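PDB 6EUG: beta-glucanase from Bacteroides thetaiotaomicron, which probably hydrolyses beta-1,3-galactosidic bonds of arabinogalactan through this C-terminal family 43 glycosyl hydrolase domain, a five-bladed beta-propeller that holds glucoimidazole here. Local coordinates for residues Y136-A141 and Q210-D214; M200-R204 and E232-Q238; E104-E110 and L127-K132. All blocks are in the same frame, centred on the assembly; numbering follows the deposited sequence.

In the fold
Contacts 1 and 3 both reach the sheet of strands 108-117 to 154-159 and both touch the glucoimidazole; contact 2 lies on the same side of the chain's centre as contact 1, farther out. Contact 3 is regular: backbone bonds between antiparallel neighbours, with a buried carboxylate at the sugar end and exposed charged residues at the other. Contact 1 is partly buried and irregular, a loop joined to another loop by an arginine, one backbone bond and a water. Contact 2 is mostly buried and has a helix rather than a strand as partner, its chemistry moving to a salt bridge and an aromatic ring. Arg-213 of contact 1 bonds to Asn-234 of contact 2.

Contact 1. Residues Y136-A141 and Q210-D214; sequences YGPARA and QMSRD. With GIM (glucoimidazole), chain B.
Arg-213 takes hold of the backbone carbonyl of Tyr-136 with two nitrogens at once. NH2 lies 2.8 Å from Tyr-136 O and NE 3.0 Å from the same atom, and the oxygen stays in the guanidinium plane. NE approaches within the carbonyl plane, on a lone pair, whereas NH2 comes from above that plane. With NH1 bonded to Asn-234, arginine suits the place because its flat group can serve two loops together. With chi2 off full extension (-148°) and the guanidinium turned about the last bond (chi4 94°), NE and NH2 both face the carbonyl.

A backbone bond follows, from Ser-212 N to Ala-139 O at 2.9 Å. Beside it a water gives protons to Arg-140 O and Arg-213 O and accepts one from Ser-212 OG at 2.7 Å, linking the two segments where their backbones do not pair directly. Ala-139, in a left-handed backbone conformation, turns its methyl toward residues 210-214, where it lies over one face of the guanidinium and 3.7 Å from Met-211 CE. So small a group lets the loops come close.

One residue of each segment borders the ligand. Asp-214 OD2 accepts from O2 of glucoimidazole at 2.7 Å, and the Tyr-136 ring borders O6 while its hydroxyl bonds to Glu-110. The arrangement belongs to the sugar pocket of a family 43 five-bladed beta-propeller, to which loops of two successive blades contribute Tyr-136 and Asp-214.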
loop_
_atom_site.group_PDB
_atom_site.type_symbol
_atom_site.label_atom_id
_atom_site.label_comp_id
_atom_site.label_asym_id
_atom_site.label_seq_id
_atom_site.Cartn_x
_atom_site.Cartn_y
_atom_site.Cartn_z
ATOM N N TYR A 136 -9.643 -14.094 2.692
ATOM C CA TYR A 136 -8.461 -13.464 2.066
ATOM C C TYR A 136 -7.701 -14.435 1.095
ATOM O O TYR A 136 -6.547 -14.199 0.730
ATOM C CB TYR A 136 -7.525 -12.875 3.158
ATOM C CG TYR A 136 -8.008 -11.566 3.791
ATOM C CD1 TYR A 136 -8.852 -11.575 4.893
ATOM C CD2 TYR A 136 -7.587 -10.326 3.307
ATOM C CE1 TYR A 136 -9.303 -10.395 5.485
ATOM C CE2 TYR A 136 -8.038 -9.138 3.884
ATOM C CZ TYR A 136 -8.892 -9.177 4.994
ATOM O OH TYR A 136 -9.371 -8.029 5.608
ATOM N N GLY A 137 -8.355 -15.507 0.669
ATOM C CA GLY A 137 -7.793 -16.460 -0.285
ATOM C C GLY A 137 -7.339 -15.919 -1.638
ATOM O O GLY A 137 -6.211 -16.157 -2.032
ATOM N N PRO A 138 -8.225 -15.214 -2.376
ATOM C CA PRO A 138 -7.863 -14.814 -3.744
ATOM C C PRO A 138 -6.595 -13.956 -3.936
ATOM O O PRO A 138 -5.934 -14.081 -4.962
ATOM C CB PRO A 138 -9.134 -14.100 -4.250
ATOM C CG PRO A 138 -10.236 -14.749 -3.468
ATOM C CD PRO A 138 -9.657 -15.015 -2.103
ATOM N N ALA A 139 -6.308 -13.042 -2.994
ATOM C CA ALA A 139 -5.104 -12.222 -2.990
ATOM C C ALA A 139 -4.873 -11.511 -4.310
ATOM O O ALA A 139 -3.836 -11.717 -4.963
ATOM C CB ALA A 139 -3.883 -13.066 -2.574
ATOM N N ARG A 140 -5.853 -10.679 -4.703
ATOM C CA ARG A 140 -5.809 -9.968 -5.980
ATOM C C ARG A 140 -5.517 -8.452 -5.865
ATOM O O ARG A 140 -5.739 -7.810 -4.803
ATOM C CB ARG A 140 -7.139 -10.120 -6.713
ATOM C CG ARG A 140 -7.521 -11.542 -7.141
ATOM C CD ARG A 140 -8.786 -11.542 -7.998
ATOM N NE ARG A 140 -9.074 -12.877 -8.527
ATOM C CZ ARG A 140 -9.936 -13.143 -9.499
ATOM N NH1 ARG A 140 -10.592 -12.176 -10.126
ATOM N NH2 ARG A 140 -10.142 -14.402 -9.860
ATOM N N ALA A 141 -4.993 -7.907 -6.970
ATOM C CA ALA A 141 -5.001 -6.468 -7.192
ATOM C C ALA A 141 -6.059 -6.153 -8.233
ATOM O O ALA A 141 -6.220 -6.891 -9.198
ATOM C CB ALA A 141 -3.648 -5.955 -7.651
ATOM N N GLN A 210 1.328 -14.137 -9.205
ATOM C CA GLN A 210 1.812 -13.886 -7.847
ATOM C C GLN A 210 0.731 -13.206 -7.005
ATOM O O GLN A 210 -0.053 -12.379 -7.524
ATOM C CB GLN A 210 3.085 -13.028 -7.892
ATOM C CG GLN A 210 4.224 -13.684 -8.684
ATOM C CD GLN A 210 4.665 -15.002 -8.090
ATOM O OE1 GLN A 210 5.008 -15.062 -6.902
ATOM N NE2 GLN A 210 4.662 -16.087 -8.923
ATOM N N MET A 211 0.685 -13.574 -5.722
ATOM C CA MET A 211 -0.302 -13.045 -4.793
ATOM C C MET A 211 -0.039 -11.584 -4.498
ATOM O O MET A 211 1.097 -11.156 -4.502
ATOM C CB MET A 211 -0.298 -13.834 -3.473
ATOM C CG MET A 211 -0.710 -15.308 -3.609
ATOM S SD MET A 211 -0.465 -16.280 -2.117
ATOM C CE MET A 211 -1.684 -15.559 -1.010
ATOM N N SER A 212 -1.119 -10.818 -4.305
ATOM C CA SER A 212 -1.021 -9.382 -3.940
ATOM C C SER A 212 -2.018 -9.067 -2.869
ATOM O O SER A 212 -3.219 -9.211 -3.115
ATOM C CB SER A 212 -1.295 -8.499 -5.201
ATOM O OG SER A 212 -1.102 -7.108 -4.942
ATOM N N ARG A 213 -1.537 -8.667 -1.675
ATOM C CA ARG A 213 -2.388 -8.219 -0.586
ATOM C C ARG A 213 -2.111 -6.728 -0.276
ATOM O O ARG A 213 -2.472 -5.883 -1.107
ATOM C CB ARG A 213 -2.364 -9.188 0.623
ATOM C CG ARG A 213 -2.903 -10.573 0.296
ATOM C CD ARG A 213 -3.581 -11.190 1.522
ATOM N NE ARG A 213 -4.058 -12.569 1.352
ATOM C CZ ARG A 213 -3.366 -13.665 1.675
ATOM N NH1 ARG A 213 -2.104 -13.589 2.124
ATOM N NH2 ARG A 213 -3.925 -14.866 1.513
ATOM N N ASP A 214 -1.465 -6.389 0.841
ATOM C CA ASP A 214 -1.119 -4.996 1.097
ATOM C C ASP A 214 -0.256 -4.476 -0.088
ATOM O O ASP A 214 0.582 -5.223 -0.635
ATOM C CB ASP A 214 -0.308 -4.804 2.388
ATOM C CG ASP A 214 -1.114 -4.979 3.661
ATOM O OD1 ASP A 214 -2.340 -5.257 3.657
ATOM O OD2 ASP A 214 -0.488 -4.771 4.730
HETATM C C1 GIM B . -3.416 -6.455 7.750
HETATM C C2 GIM B . -3.354 -5.422 6.693
HETATM N N10 GIM B . -4.528 -6.889 8.369
HETATM C C3 GIM B . -4.675 -4.632 6.664
HETATM C C4 GIM B . -5.869 -5.629 6.760
HETATM C C5 GIM B . -5.884 -6.321 8.132
HETATM C C6 GIM B . -6.970 -7.387 8.255
HETATM C C7 GIM B . -2.796 -8.031 9.151
HETATM C C8 GIM B . -4.162 -7.855 9.254
HETATM N N1 GIM B . -2.354 -7.157 8.219
HETATM O O3 GIM B . -4.794 -3.888 5.441
HETATM O O2 GIM B . -2.121 -4.671 6.856
HETATM O O4 GIM B . -5.879 -6.626 5.707
HETATM O O6 GIM B . -6.675 -8.500 7.416
HETATM O O HOH W 1 -3.371 -6.213 -3.685
#

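Contact 2. Residues M200-R204 and E232-Q238; sequences MFVKR and EDNLTLQ
Arg-204, on the short helix 200-205, reaches across to Asp-233 in a type I' turn that runs from Glu-232 to Leu-235 and joins strands 225-231 and 236-242 of one propeller blade. The salt bridge is end-on: NH1 meets Asp-233 OD2 at 3.0 Å in a nearly straight bond, and NH2 meets OD1 at 3.1 Å. Both nitrogens approach from above the carboxylate plane, the two flat groups being turned 52° apart.

The Phe-201 ring packs one face against the guanidinium. Arg-204 NH1 stands over the centre of the ring, 3.3 Å above the plane, with the bend at chi3 (60°) folding the guanidinium back across that face. Phe-201 CE2 is also 3.3 Å from Asp-233 OD2 and 3.9 Å from Leu-235 CD1. A phenylalanine suits this place because its face receives the cation while its carbons pack against leucine.

The next shell fixes the turn. Glu-232, Asp-233 and Asn-234 all have positive phi, which Asn and Asp accept readily; Leu-235 N bonds to Glu-232 O, and Leu-235 and Thr-236 together face Ser-231 as a classic beta bulge. Glu-232 is buried but well supplied with partners: Thr-236 OG1 donates to OE1, Arg-255 forms a salt bridge with the same oxygen, and Gln-238 NE2 uses the anti lone pair of OE2, while Gln-238 OE1 bonds to the hydroxyl of Tyr-229. Val-202 CG2 presses on OE2 at 3.2 Å. A water joins helix and turn, accepting from Phe-201 N at 2.9 Å and donating to Glu-232 OE1.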
loop_
_atom_site.group_PDB
_atom_site.type_symbol
_atom_site.label_atom_id
_atom_site.label_comp_id
_atom_site.label_asym_id
_atom_site.label_seq_id
_atom_site.Cartn_x
_atom_site.Cartn_y
_atom_site.Cartn_z
ATOM N N MET A 200 10.153 -21.172 -3.466
ATOM C CA MET A 200 9.162 -22.235 -3.502
ATOM C C MET A 200 7.755 -21.722 -3.806
ATOM O O MET A 200 7.050 -22.307 -4.606
ATOM C CB MET A 200 9.184 -23.008 -2.175
ATOM C CG MET A 200 8.142 -24.115 -2.063
ATOM S SD MET A 200 8.349 -25.251 -0.658
ATOM C CE MET A 200 8.018 -24.162 0.716
ATOM N N PHE A 201 7.351 -20.644 -3.143
ATOM C CA PHE A 201 5.980 -20.099 -3.407
ATOM C C PHE A 201 5.875 -19.305 -4.705
ATOM O O PHE A 201 4.751 -19.157 -5.272
ATOM C CB PHE A 201 5.440 -19.297 -2.181
ATOM C CG PHE A 201 4.983 -20.153 -0.992
ATOM C CD1 PHE A 201 4.952 -21.557 -1.013
ATOM C CD2 PHE A 201 4.577 -19.522 0.175
ATOM C CE1 PHE A 201 4.523 -22.278 0.115
ATOM C CE2 PHE A 201 4.144 -20.231 1.293
ATOM C CZ PHE A 201 4.116 -21.607 1.263
ATOM N N VAL A 202 6.991 -18.765 -5.197
ATOM C CA VAL A 202 6.996 -18.208 -6.544
ATOM C C VAL A 202 6.641 -19.297 -7.584
ATOM O O VAL A 202 5.751 -19.093 -8.442
ATOM C CB VAL A 202 8.355 -17.556 -6.910
ATOM C CG1 VAL A 202 8.347 -17.031 -8.345
ATOM C CG2 VAL A 202 8.712 -16.414 -5.947
ATOM N N LYS A 203 7.320 -20.437 -7.502
ATOM C CA LYS A 203 7.058 -21.581 -8.422
ATOM C C LYS A 203 5.611 -22.105 -8.267
ATOM O O LYS A 203 4.942 -22.365 -9.264
ATOM C CB LYS A 203 8.107 -22.699 -8.193
ATOM N N ARG A 204 5.119 -22.190 -7.026
ATOM C CA ARG A 204 3.750 -22.615 -6.731
ATOM C C ARG A 204 2.743 -21.734 -7.471
ATOM O O ARG A 204 1.786 -22.232 -8.057
ATOM C CB ARG A 204 3.485 -22.538 -5.231
ATOM C CG ARG A 204 2.155 -23.114 -4.757
ATOM C CD ARG A 204 1.806 -22.666 -3.345
ATOM N NE ARG A 204 1.677 -21.200 -3.218
ATOM C CZ ARG A 204 1.495 -20.531 -2.075
ATOM N NH1 ARG A 204 1.403 -21.168 -0.905
ATOM N NH2 ARG A 204 1.381 -19.202 -2.095
ATOM N N GLU A 232 3.477 -14.007 -2.017
ATOM C CA GLU A 232 3.938 -15.283 -1.473
ATOM C C GLU A 232 3.392 -15.540 -0.028
ATOM O O GLU A 232 4.154 -15.727 0.934
ATOM C CB GLU A 232 5.483 -15.318 -1.517
ATOM C CG GLU A 232 6.106 -15.021 -2.876
ATOM C CD GLU A 232 7.630 -14.963 -2.917
ATOM O OE1 GLU A 232 8.333 -15.634 -2.077
ATOM O OE2 GLU A 232 8.168 -14.183 -3.780
ATOM N N ASP A 233 2.069 -15.535 0.118
ATOM C CA ASP A 233 1.399 -15.746 1.420
ATOM C C ASP A 233 1.853 -14.656 2.437
ATOM O O ASP A 233 2.057 -14.959 3.628
ATOM C CB ASP A 233 1.595 -17.176 1.995
ATOM C CG ASP A 233 0.760 -18.262 1.265
ATOM O OD1 ASP A 233 -0.047 -17.984 0.396
ATOM O OD2 ASP A 233 0.932 -19.457 1.534
ATOM N N ASN A 234 2.042 -13.421 1.923
ATOM C CA ASN A 234 2.511 -12.240 2.690
ATOM C C ASN A 234 4.013 -12.296 3.089
ATOM O O ASN A 234 4.515 -11.368 3.721
ATOM C CB ASN A 234 1.659 -11.989 3.972
ATOM C CG ASN A 234 0.219 -11.581 3.687
ATOM O OD1 ASN A 234 -0.167 -11.293 2.559
ATOM N ND2 ASN A 234 -0.597 -11.606 4.730
ATOM N N LEU A 235 4.729 -13.348 2.716
ATOM C CA LEU A 235 6.100 -13.554 3.198
ATOM C C LEU A 235 7.169 -12.658 2.524
ATOM O O LEU A 235 8.233 -12.458 3.089
ATOM C CB LEU A 235 6.511 -15.028 3.073
ATOM C CG LEU A 235 5.704 -16.029 3.921
ATOM C CD1 LEU A 235 5.772 -17.457 3.413
ATOM C CD2 LEU A 235 6.139 -15.970 5.361
ATOM N N THR A 236 6.907 -12.186 1.313
ATOM C CA THR A 236 7.957 -11.591 0.461
ATOM C C THR A 236 7.376 -10.377 -0.237
ATOM O O THR A 236 6.215 -10.449 -0.728
ATOM C CB THR A 236 8.394 -12.641 -0.605
ATOM O OG1 THR A 236 8.828 -13.854 0.057
ATOM C CG2 THR A 236 9.524 -12.106 -1.489
ATOM N N LEU A 237 8.140 -9.265 -0.321
ATOM C CA LEU A 237 7.688 -8.095 -1.108
ATOM C C LEU A 237 8.052 -8.281 -2.588
ATOM O O LEU A 237 9.116 -8.818 -2.895
ATOM C CB LEU A 237 8.338 -6.803 -0.656
ATOM C CG LEU A 237 7.860 -6.177 0.640
ATOM C CD1 LEU A 237 8.833 -5.082 1.010
ATOM C CD2 LEU A 237 6.440 -5.619 0.479
ATOM N N GLN A 238 7.154 -7.841 -3.484
ATOM C CA GLN A 238 7.470 -7.768 -4.922
ATOM C C GLN A 238 7.241 -6.356 -5.465
ATOM O O GLN A 238 6.377 -5.623 -4.944
ATOM C CB GLN A 238 6.715 -8.846 -5.729
ATOM C CG GLN A 238 7.154 -10.275 -5.399
ATOM C CD GLN A 238 6.375 -11.362 -6.144
ATOM O OE1 GLN A 238 5.553 -11.049 -7.025
ATOM N NE2 GLN A 238 6.607 -12.651 -5.779
HETATM O O HOH W 2 8.816 -18.405 -2.060
#

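Contact 3. Residues E104-E110 and L127-K132; sequences EKGCIME and LHLELK. With GIM (glucoimidazole), chain B.
Strands 108-110 and 127-130 run antiparallel, their axes 4.8 Å apart at closest approach and 163° between their directions. Ile-108 with Glu-130 and Glu-110 with His-128 are hydrogen-bonded pairs, each joined by two backbone bonds; Met-109 and Leu-129, between them, form a non-hydrogen-bonded pair whose CA atoms each direct a C-H at a carbonyl oxygen of the opposite strand. Just ahead, a type II turn from Glu-104 to Cys-107 places Gly-106 at positive phi. Glycine suits the site, since a beta carbon would meet both the preceding carbonyl oxygen and Lys-132 CG.

The extended Lys-132 chain lies along this turn, with CD 3.5 Å from Lys-105 O and 3.7 Å from Glu-104 CD. The charged ends of Glu-104 and Lys-132 remain beyond salt-bridge range, and Glu-104 OE2 bonds to Gly-100 N.

One face of the sheet carries Ile-108, Glu-110, His-128 and Glu-130. His-128 has CG anti to its amide nitrogen (chi1 174°), directing the ring along the strand so that NE2 gives a bond of 2.6 Å to Glu-130 OE2, in the ring plane. This holds the imidazole against rotation, while a water 2.8 Å from ND1 donates to Glu-110 OE1. That oxygen also accepts from the ligand's O4 at 2.6 Å and, at greater length, from O3, so the extended glutamate is well suited to gripping adjacent sugar hydroxyls.

Met-109 and Leu-129 point to the other face, where Leu-129 CD1 also meets Cys-107 SG at 3.8 Å and Leu-127 packs on Met-109. Both leucines lean on Ala-142 of strand 140-146, the next in this blade, while Met-109 and Leu-127 reach Leu-93 of strand 87-94 in the preceding blade.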
loop_
_atom_site.group_PDB
_atom_site.type_symbol
_atom_site.label_atom_id
_atom_site.label_comp_id
_atom_site.label_asym_id
_atom_site.label_seq_id
_atom_site.Cartn_x
_atom_site.Cartn_y
_atom_site.Cartn_z
ATOM N N GLU A 104 -18.608 -6.922 -6.458
ATOM C CA GLU A 104 -19.958 -6.983 -5.891
ATOM C C GLU A 104 -19.944 -6.734 -4.386
ATOM O O GLU A 104 -18.964 -7.102 -3.684
ATOM C CB GLU A 104 -20.637 -8.313 -6.224
ATOM C CG GLU A 104 -20.100 -9.551 -5.552
ATOM C CD GLU A 104 -20.853 -10.784 -6.019
ATOM O OE1 GLU A 104 -20.138 -11.741 -6.407
ATOM O OE2 GLU A 104 -22.138 -10.751 -6.044
ATOM N N LYS A 105 -21.014 -6.107 -3.892
ATOM C CA LYS A 105 -21.151 -5.862 -2.447
ATOM C C LYS A 105 -20.925 -7.174 -1.676
ATOM O O LYS A 105 -21.483 -8.238 -2.037
ATOM C CB LYS A 105 -22.522 -5.265 -2.084
ATOM C CG LYS A 105 -22.580 -4.637 -0.694
ATOM C CD LYS A 105 -23.983 -4.255 -0.293
ATOM C CE LYS A 105 -24.132 -4.223 1.227
ATOM N NZ LYS A 105 -24.024 -2.826 1.653
ATOM N N GLY A 106 -20.113 -7.080 -0.629
ATOM C CA GLY A 106 -19.605 -8.238 0.106
ATOM C C GLY A 106 -18.135 -8.522 -0.142
ATOM O O GLY A 106 -17.508 -9.228 0.657
ATOM N N CYS A 107 -17.574 -7.987 -1.241
ATOM C CA CYS A 107 -16.109 -8.075 -1.474
ATOM C C CYS A 107 -15.300 -7.195 -0.491
ATOM O O CYS A 107 -15.816 -6.237 0.103
ATOM C CB CYS A 107 -15.781 -7.728 -2.931
ATOM S SG CYS A 107 -15.804 -5.951 -3.282
ATOM N N ILE A 108 -14.017 -7.530 -0.304
ATOM C CA ILE A 108 -13.101 -6.701 0.500
ATOM C C ILE A 108 -12.314 -5.784 -0.451
ATOM O O ILE A 108 -11.773 -6.262 -1.450
ATOM C CB ILE A 108 -12.135 -7.610 1.303
ATOM C CG1 ILE A 108 -12.897 -8.340 2.428
ATOM C CG2 ILE A 108 -10.924 -6.884 1.850
ATOM C CD1 ILE A 108 -12.102 -9.494 3.008
ATOM N N MET A 109 -12.281 -4.494 -0.131
ATOM C CA MET A 109 -11.548 -3.486 -0.882
ATOM C C MET A 109 -10.666 -2.732 0.116
ATOM O O MET A 109 -11.191 -2.029 0.992
ATOM C CB MET A 109 -12.554 -2.535 -1.530
ATOM C CG MET A 109 -13.430 -3.187 -2.593
ATOM S SD MET A 109 -14.648 -1.989 -3.123
ATOM C CE MET A 109 -14.572 -2.063 -4.906
ATOM N N GLU A 110 -9.337 -2.902 -0.007
ATOM C CA GLU A 110 -8.340 -2.314 0.917
ATOM C C GLU A 110 -7.182 -1.567 0.237
ATOM O O GLU A 110 -6.824 -1.836 -0.922
ATOM C CB GLU A 110 -7.756 -3.380 1.862
ATOM C CG GLU A 110 -8.794 -3.935 2.830
ATOM C CD GLU A 110 -8.297 -5.025 3.772
ATOM O OE1 GLU A 110 -7.107 -5.447 3.691
ATOM O OE2 GLU A 110 -9.138 -5.508 4.593
ATOM N N LEU A 127 -6.066 -1.178 -6.097
ATOM C CA LEU A 127 -6.443 -1.551 -4.727
ATOM C C LEU A 127 -6.297 -3.061 -4.509
ATOM O O LEU A 127 -6.250 -3.818 -5.476
ATOM C CB LEU A 127 -7.860 -1.053 -4.427
ATOM C CG LEU A 127 -8.939 -1.655 -5.330
ATOM C CD1 LEU A 127 -10.166 -1.989 -4.511
ATOM C CD2 LEU A 127 -9.319 -0.759 -6.502
ATOM N N HIS A 128 -6.260 -3.479 -3.236
ATOM C CA HIS A 128 -6.308 -4.888 -2.821
ATOM C C HIS A 128 -7.755 -5.346 -2.813
ATOM O O HIS A 128 -8.565 -4.749 -2.152
ATOM C CB HIS A 128 -5.674 -4.981 -1.417
ATOM C CG HIS A 128 -5.756 -6.332 -0.750
ATOM N ND1 HIS A 128 -5.520 -6.486 0.604
ATOM C CD2 HIS A 128 -6.036 -7.574 -1.229
ATOM C CE1 HIS A 128 -5.687 -7.757 0.931
ATOM N NE2 HIS A 128 -5.991 -8.440 -0.162
ATOM N N LEU A 129 -8.057 -6.389 -3.605
ATOM C CA LEU A 129 -9.382 -6.992 -3.689
ATOM C C LEU A 129 -9.371 -8.445 -3.201
ATOM O O LEU A 129 -8.495 -9.215 -3.582
ATOM C CB LEU A 129 -9.888 -6.976 -5.147
ATOM C CG LEU A 129 -11.278 -7.602 -5.414
ATOM C CD1 LEU A 129 -12.396 -6.803 -4.752
ATOM C CD2 LEU A 129 -11.527 -7.687 -6.911
ATOM N N GLU A 130 -10.369 -8.819 -2.379
ATOM C CA GLU A 130 -10.699 -10.203 -2.110
ATOM C C GLU A 130 -12.179 -10.415 -2.492
ATOM O O GLU A 130 -13.071 -9.631 -2.109
ATOM C CB GLU A 130 -10.469 -10.578 -0.638
ATOM C CG GLU A 130 -9.057 -10.319 -0.093
ATOM C CD GLU A 130 -7.967 -11.261 -0.575
ATOM O OE1 GLU A 130 -8.293 -12.323 -1.159
ATOM O OE2 GLU A 130 -6.760 -10.968 -0.315
ATOM N N LEU A 131 -12.411 -11.461 -3.286
ATOM C CA LEU A 131 -13.730 -11.770 -3.813
ATOM C C LEU A 131 -14.711 -12.146 -2.692
ATOM O O LEU A 131 -14.322 -12.743 -1.683
ATOM C CB LEU A 131 -13.648 -12.890 -4.855
ATOM C CG LEU A 131 -12.757 -12.685 -6.089
ATOM C CD1 LEU A 131 -12.674 -13.953 -6.941
ATOM C CD2 LEU A 131 -13.256 -11.522 -6.926
ATOM N N LYS A 132 -15.960 -11.726 -2.866
ATOM C CA LYS A 132 -17.046 -12.017 -1.924
ATOM C C LYS A 132 -17.069 -13.476 -1.554
ATOM O O LYS A 132 -17.021 -14.352 -2.423
ATOM C CB LYS A 132 -18.406 -11.623 -2.558
ATOM C CG LYS A 132 -19.639 -11.999 -1.730
ATOM C CD LYS A 132 -20.967 -11.633 -2.386
ATOM C CE LYS A 132 -22.146 -11.996 -1.465
ATOM N NZ LYS A 132 -23.454 -11.865 -2.157
HETATM C C1 GIM B . -3.416 -6.455 7.750
HETATM C C2 GIM B . -3.354 -5.422 6.693
HETATM N N10 GIM B . -4.528 -6.889 8.369
HETATM C C3 GIM B . -4.675 -4.632 6.664
HETATM C C4 GIM B . -5.869 -5.629 6.760
HETATM C C5 GIM B . -5.884 -6.321 8.132
HETATM C C6 GIM B . -6.970 -7.387 8.255
HETATM C C7 GIM B . -2.796 -8.031 9.151
HETATM C C8 GIM B . -4.162 -7.855 9.254
HETATM N N1 GIM B . -2.354 -7.157 8.219
HETATM O O3 GIM B . -4.794 -3.888 5.441
HETATM O O2 GIM B . -2.121 -4.671 6.856
HETATM O O4 GIM B . -5.879 -6.626 5.707
HETATM O O6 GIM B . -6.675 -8.500 7.416
HETATM O O HOH W 3 -23.399 -8.940 -3.912
HETATM O O HOH W 4 -4.634 -4.578 2.439
#